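Local coordinates for protein NAD-dependent dehydrogenase (PDB 4Z0P) that reduces glyoxylate and hydroxypyruvate with NADPH as the hydride donor, as a member of the D-isomer-specific 2-hydroxyacid dehydrogenase family, at residues A[25-30]-A[296-301]; A[136-141]-A[162-167]. All coordinates share one frame; numbering follows the deposited sequence.

Interaction 1 of 2, residues A[25-30]-A[296-301]; sequences GAFPGR and HVEHQI
Glu298 reaches from helix 290-305 to the backbone of Phe27, whose N donates to Glu298 OE2 at 2.8 Å. The bond is nearly straight at hydrogen (167°), yet the amide meets the oxygen from above the carboxylate plane, 39° out of it. Beyond CG the glutamate chain is extended, which carries the carboxylate past the phenyl ring to the main chain.

The same side chain also packs on that ring. Glu298 CG lies 3.5 Å from Phe27 CD1, while OE2 stands above one face, displaced toward the rim, with ring and carboxylate planes 80° apart. One residue thus supplies both the polar and part of the apolar contact. Segment 25-30 belongs to the loop between helix 16-23 and strand 32-34 of a five-stranded parallel sheet with order 2-1-3-4-5; the contact fastens this loop to the late helix 290-305. A type II turn from Phe27 to Arg30, closed by Arg30 N to Phe27 O at 3.1 Å, shapes the loop.

Apolar contacts extend along the helix. Val297 CG1 sits 3.7 Å from Phe27 CE1 at the ring's edge, and Ile301 CD1 approaches Phe27 CE1 obliquely at 4.3 Å. Arg30 makes a van der Waals contact of a different kind: its side chain runs antiparallel to that of Ile301, Arg30 NH2 passing 3.4 Å from Ile301 CG2, while the guanidinium finds its bonding partners in Glu305 and the carbonyl of Ser6.

Interaction 2 of 2, residues A[136-141]-A[162-167]; sequences PEAADV and MGFKVI
Ala138 places its methyl squarely over the ring of Phe164. Its CB stands 3.7 Å from the centroid of that ring, 6° off the normal, a CH-pi contact with all six ring carbons at similar range. Phe164 CG lies anti to its own carbonyl carbon (chi1 -70°), and although its CB leads away from segment 136-141, the ring folds back under the methyl. Val141 fills in at the edge, where its CB is 4.1 Å from Phe164 CD1 and its side chain runs alongside Phe164 in the same direction. Leu115 of helix 97-115 touches both Ala138 and Val141, and Cys111 touches Phe164, enclosing this buried part.

The backbones also meet here. Phe164 CA approaches Ala138 O at 3.5 Å in an almost linear CA-H...O contact, and Lys165 N donates to Val141 O at 3.1 Å, a bond bent at hydrogen (140°). That bond joins the residue just ahead of strand 142-146 to the first residue of strand 165-169, and the parallel pairing continues with Lys165 to Val143 in the Rossmann-type nucleotide-binding domain; helix 150-161 makes the beta-alpha-beta crossover and ends in a Schellman motif at Gly163.

The solvent-facing side is close but less bonded. Exposed Ala139 brings CB to 3.4 Å from Gly163 O, but its N, though near that oxygen, is too poorly angled to bond. Lys165 CB stays close to Val141 O, whereas the bent chain leads NZ away to a salt bridge with Glu180. Ala138 N bonds Glu105 OE2 of the second subunit, so this short 3-10 turn also belongs to the dimer interface. With a single, bent hydrogen bond beside the methyl-ring, apolar and CA-H...O contacts, the contact relies mostly on apolar packing and backbone geometry, while the lysine charge is paired outside it.

Interaction 1 ties two parts of the domain built on the five-stranded sheet, whereas interaction 2 lies in the seven-stranded nucleotide-binding domain. Their centres are 42 Å apart, on opposite sides of the chain's centre, and their nearest atoms are about 26 Å apart. Along the chain, interaction 2 is nested within the loop that interaction 1 closes, because helix 290-305 returns to the first domain after the nucleotide-binding domain. Neither directly forms the active site: the side chain of Val297 is about 13 Å from a bound oxalate and about 10 Å from that of NADPH-binding Arg93, and the side chain of Lys165 is about 12 Å from that of cofactor-binding Met148.

Interaction 1 of 2, residues A[25-30]-A[296-301]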
# COMPACT_ATOMS: atom_id res chain seq x y z
N GLY A 25 6.94 13.79 31.47
CA GLY A 25 5.60 14.34 31.60
C GLY A 25 4.46 13.32 31.61
O GLY A 25 3.30 13.72 31.64
N ALA A 26 4.76 12.02 31.61
CA ALA A 26 3.71 11.01 31.69
C ALA A 26 3.20 10.95 33.13
O ALA A 26 3.96 11.21 34.05
CB ALA A 26 4.24 9.66 31.26
N PHE A 27 1.92 10.61 33.28
CA PHE A 27 1.30 10.38 34.59
C PHE A 27 1.59 11.50 35.59
O PHE A 27 2.21 11.27 36.62
CB PHE A 27 1.75 9.02 35.12
CG PHE A 27 1.48 7.90 34.17
CD1 PHE A 27 0.19 7.45 33.97
CD2 PHE A 27 2.52 7.29 33.47
CE1 PHE A 27 -0.07 6.42 33.07
CE2 PHE A 27 2.26 6.26 32.58
CZ PHE A 27 0.96 5.83 32.38
N PRO A 28 1.16 12.73 35.27
CA PRO A 28 1.53 13.85 36.13
C PRO A 28 1.01 13.65 37.55
O PRO A 28 -0.10 13.16 37.74
CB PRO A 28 0.89 15.07 35.44
CG PRO A 28 -0.05 14.52 34.43
CD PRO A 28 0.45 13.16 34.06
N GLY A 29 1.85 13.95 38.53
CA GLY A 29 1.48 13.80 39.94
C GLY A 29 1.70 12.41 40.52
O GLY A 29 1.46 12.22 41.72
N ARG A 30 2.15 11.45 39.71
CA ARG A 30 2.41 10.07 40.17
C ARG A 30 3.86 9.72 39.92
O ARG A 30 4.43 10.10 38.91
CB ARG A 30 1.57 9.06 39.38
CG ARG A 30 0.08 9.26 39.49
CD ARG A 30 -0.68 8.25 38.67
NE ARG A 30 -2.10 8.53 38.75
CZ ARG A 30 -2.91 8.14 39.73
NH1 ARG A 30 -2.48 7.39 40.75
NH2 ARG A 30 -4.19 8.48 39.69
N HIS A 296 -3.75 6.87 26.99
CA HIS A 296 -4.83 5.89 27.17
C HIS A 296 -4.91 5.38 28.61
O HIS A 296 -5.98 5.38 29.20
CB HIS A 296 -4.67 4.75 26.14
CG HIS A 296 -5.14 3.40 26.60
ND1 HIS A 296 -6.44 2.97 26.43
CD2 HIS A 296 -4.45 2.36 27.12
CE1 HIS A 296 -6.54 1.72 26.86
NE2 HIS A 296 -5.35 1.33 27.29
N VAL A 297 -3.76 5.01 29.18
CA VAL A 297 -3.72 4.53 30.56
C VAL A 297 -4.16 5.64 31.52
O VAL A 297 -4.96 5.39 32.43
CB VAL A 297 -2.34 3.96 30.95
CG1 VAL A 297 -2.30 3.58 32.43
CG2 VAL A 297 -2.02 2.72 30.12
N GLU A 298 -3.63 6.85 31.33
CA GLU A 298 -4.03 8.01 32.14
C GLU A 298 -5.55 8.21 32.14
O GLU A 298 -6.17 8.44 33.19
CB GLU A 298 -3.37 9.28 31.65
CG GLU A 298 -1.92 9.40 32.03
CD GLU A 298 -1.18 10.46 31.23
OE1 GLU A 298 -1.82 11.30 30.58
OE2 GLU A 298 0.07 10.43 31.25
N HIS A 299 -6.14 8.12 30.95
CA HIS A 299 -7.58 8.33 30.76
C HIS A 299 -8.38 7.26 31.51
O HIS A 299 -9.33 7.59 32.23
CB HIS A 299 -7.93 8.35 29.27
CG HIS A 299 -9.40 8.55 28.98
ND1 HIS A 299 -10.08 9.69 29.33
CD2 HIS A 299 -10.30 7.74 28.36
CE1 HIS A 299 -11.35 9.58 28.96
NE2 HIS A 299 -11.50 8.41 28.37
N GLN A 300 -7.95 6.01 31.40
CA GLN A 300 -8.63 4.90 32.10
C GLN A 300 -8.47 4.98 33.61
O GLN A 300 -9.44 4.72 34.34
CB GLN A 300 -8.15 3.54 31.58
CG GLN A 300 -8.55 3.29 30.13
CD GLN A 300 -10.05 3.47 29.86
OE1 GLN A 300 -10.89 2.98 30.61
NE2 GLN A 300 -10.39 4.19 28.79
N ILE A 301 -7.28 5.35 34.09
CA ILE A 301 -7.08 5.59 35.52
C ILE A 301 -8.07 6.67 36.00
O ILE A 301 -8.70 6.51 37.04
CB ILE A 301 -5.63 6.00 35.85
CG1 ILE A 301 -4.70 4.79 35.73
CG2 ILE A 301 -5.53 6.55 37.28
CD1 ILE A 301 -3.21 5.10 35.75

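Interaction 2 of 2, residues A[136-141]-A[162-167]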
# COMPACT_ATOMS: atom_id res chain seq x y z
N PRO A 136 -4.01 -7.43 -12.88
CA PRO A 136 -5.37 -7.16 -12.41
C PRO A 136 -5.45 -5.87 -11.61
O PRO A 136 -4.44 -5.37 -11.10
CB PRO A 136 -5.67 -8.35 -11.50
CG PRO A 136 -4.34 -8.81 -11.05
CD PRO A 136 -3.42 -8.61 -12.21
N GLU A 137 -6.65 -5.31 -11.52
CA GLU A 137 -6.88 -4.19 -10.63
C GLU A 137 -7.37 -4.76 -9.29
O GLU A 137 -7.76 -5.94 -9.19
CB GLU A 137 -7.88 -3.18 -11.21
CG GLU A 137 -9.29 -3.70 -11.40
CD GLU A 137 -10.28 -2.63 -11.84
OE1 GLU A 137 -10.45 -1.63 -11.13
OE2 GLU A 137 -10.92 -2.83 -12.89
N ALA A 138 -7.37 -3.92 -8.26
CA ALA A 138 -7.80 -4.38 -6.94
C ALA A 138 -9.19 -5.00 -6.92
O ALA A 138 -9.43 -6.00 -6.24
CB ALA A 138 -7.73 -3.24 -5.94
N ALA A 139 -10.11 -4.43 -7.71
CA ALA A 139 -11.48 -4.92 -7.77
C ALA A 139 -11.61 -6.36 -8.28
O ALA A 139 -12.63 -7.02 -8.06
CB ALA A 139 -12.36 -3.98 -8.59
N ASP A 140 -10.58 -6.86 -8.94
CA ASP A 140 -10.51 -8.26 -9.42
C ASP A 140 -10.16 -9.26 -8.31
O ASP A 140 -10.21 -10.47 -8.56
CB ASP A 140 -9.45 -8.39 -10.52
CG ASP A 140 -9.76 -7.56 -11.76
OD1 ASP A 140 -10.96 -7.42 -12.11
OD2 ASP A 140 -8.79 -7.06 -12.41
N VAL A 141 -9.79 -8.77 -7.13
CA VAL A 141 -9.33 -9.60 -5.99
C VAL A 141 -10.30 -9.43 -4.83
O VAL A 141 -10.66 -8.31 -4.46
CB VAL A 141 -7.92 -9.18 -5.56
CG1 VAL A 141 -7.48 -9.84 -4.22
CG2 VAL A 141 -6.94 -9.51 -6.68
N MET A 162 -9.76 1.50 -1.43
CA MET A 162 -8.71 1.42 -2.44
C MET A 162 -9.10 0.58 -3.65
O MET A 162 -8.34 0.51 -4.62
CB MET A 162 -7.42 0.89 -1.83
CG MET A 162 -6.63 1.95 -1.06
SD MET A 162 -6.02 3.27 -2.08
CE MET A 162 -4.91 2.37 -3.18
N GLY A 163 -10.26 -0.07 -3.59
CA GLY A 163 -10.85 -0.77 -4.73
C GLY A 163 -10.98 -2.28 -4.57
O GLY A 163 -11.62 -2.92 -5.40
N PHE A 164 -10.38 -2.89 -3.53
CA PHE A 164 -10.54 -4.32 -3.33
C PHE A 164 -11.99 -4.69 -3.05
O PHE A 164 -12.75 -3.92 -2.47
CB PHE A 164 -9.68 -4.82 -2.16
CG PHE A 164 -8.20 -4.82 -2.44
CD1 PHE A 164 -7.62 -5.87 -3.13
CD2 PHE A 164 -7.38 -3.78 -1.99
CE1 PHE A 164 -6.26 -5.88 -3.41
CE2 PHE A 164 -6.01 -3.79 -2.26
CZ PHE A 164 -5.45 -4.85 -2.96
N LYS A 165 -12.38 -5.88 -3.49
CA LYS A 165 -13.59 -6.50 -2.97
C LYS A 165 -13.23 -7.04 -1.61
O LYS A 165 -12.21 -7.73 -1.48
CB LYS A 165 -14.07 -7.61 -3.91
CG LYS A 165 -15.30 -8.35 -3.43
CD LYS A 165 -16.59 -7.64 -3.83
CE LYS A 165 -17.81 -8.40 -3.33
NZ LYS A 165 -17.90 -8.38 -1.85
N VAL A 166 -14.05 -6.79 -0.61
CA VAL A 166 -13.71 -7.19 0.76
C VAL A 166 -14.87 -7.90 1.39
O VAL A 166 -16.00 -7.42 1.32
CB VAL A 166 -13.30 -5.97 1.62
CG1 VAL A 166 -12.87 -6.45 3.00
CG2 VAL A 166 -12.18 -5.18 0.98
N ILE A 167 -14.57 -9.01 2.03
CA ILE A 167 -15.54 -9.70 2.87
C ILE A 167 -14.89 -10.02 4.22
O ILE A 167 -13.67 -10.10 4.31
CB ILE A 167 -16.08 -10.99 2.20
CG1 ILE A 167 -14.95 -11.99 1.88
CG2 ILE A 167 -16.84 -10.63 0.94
CD1 ILE A 167 -15.40 -13.28 1.21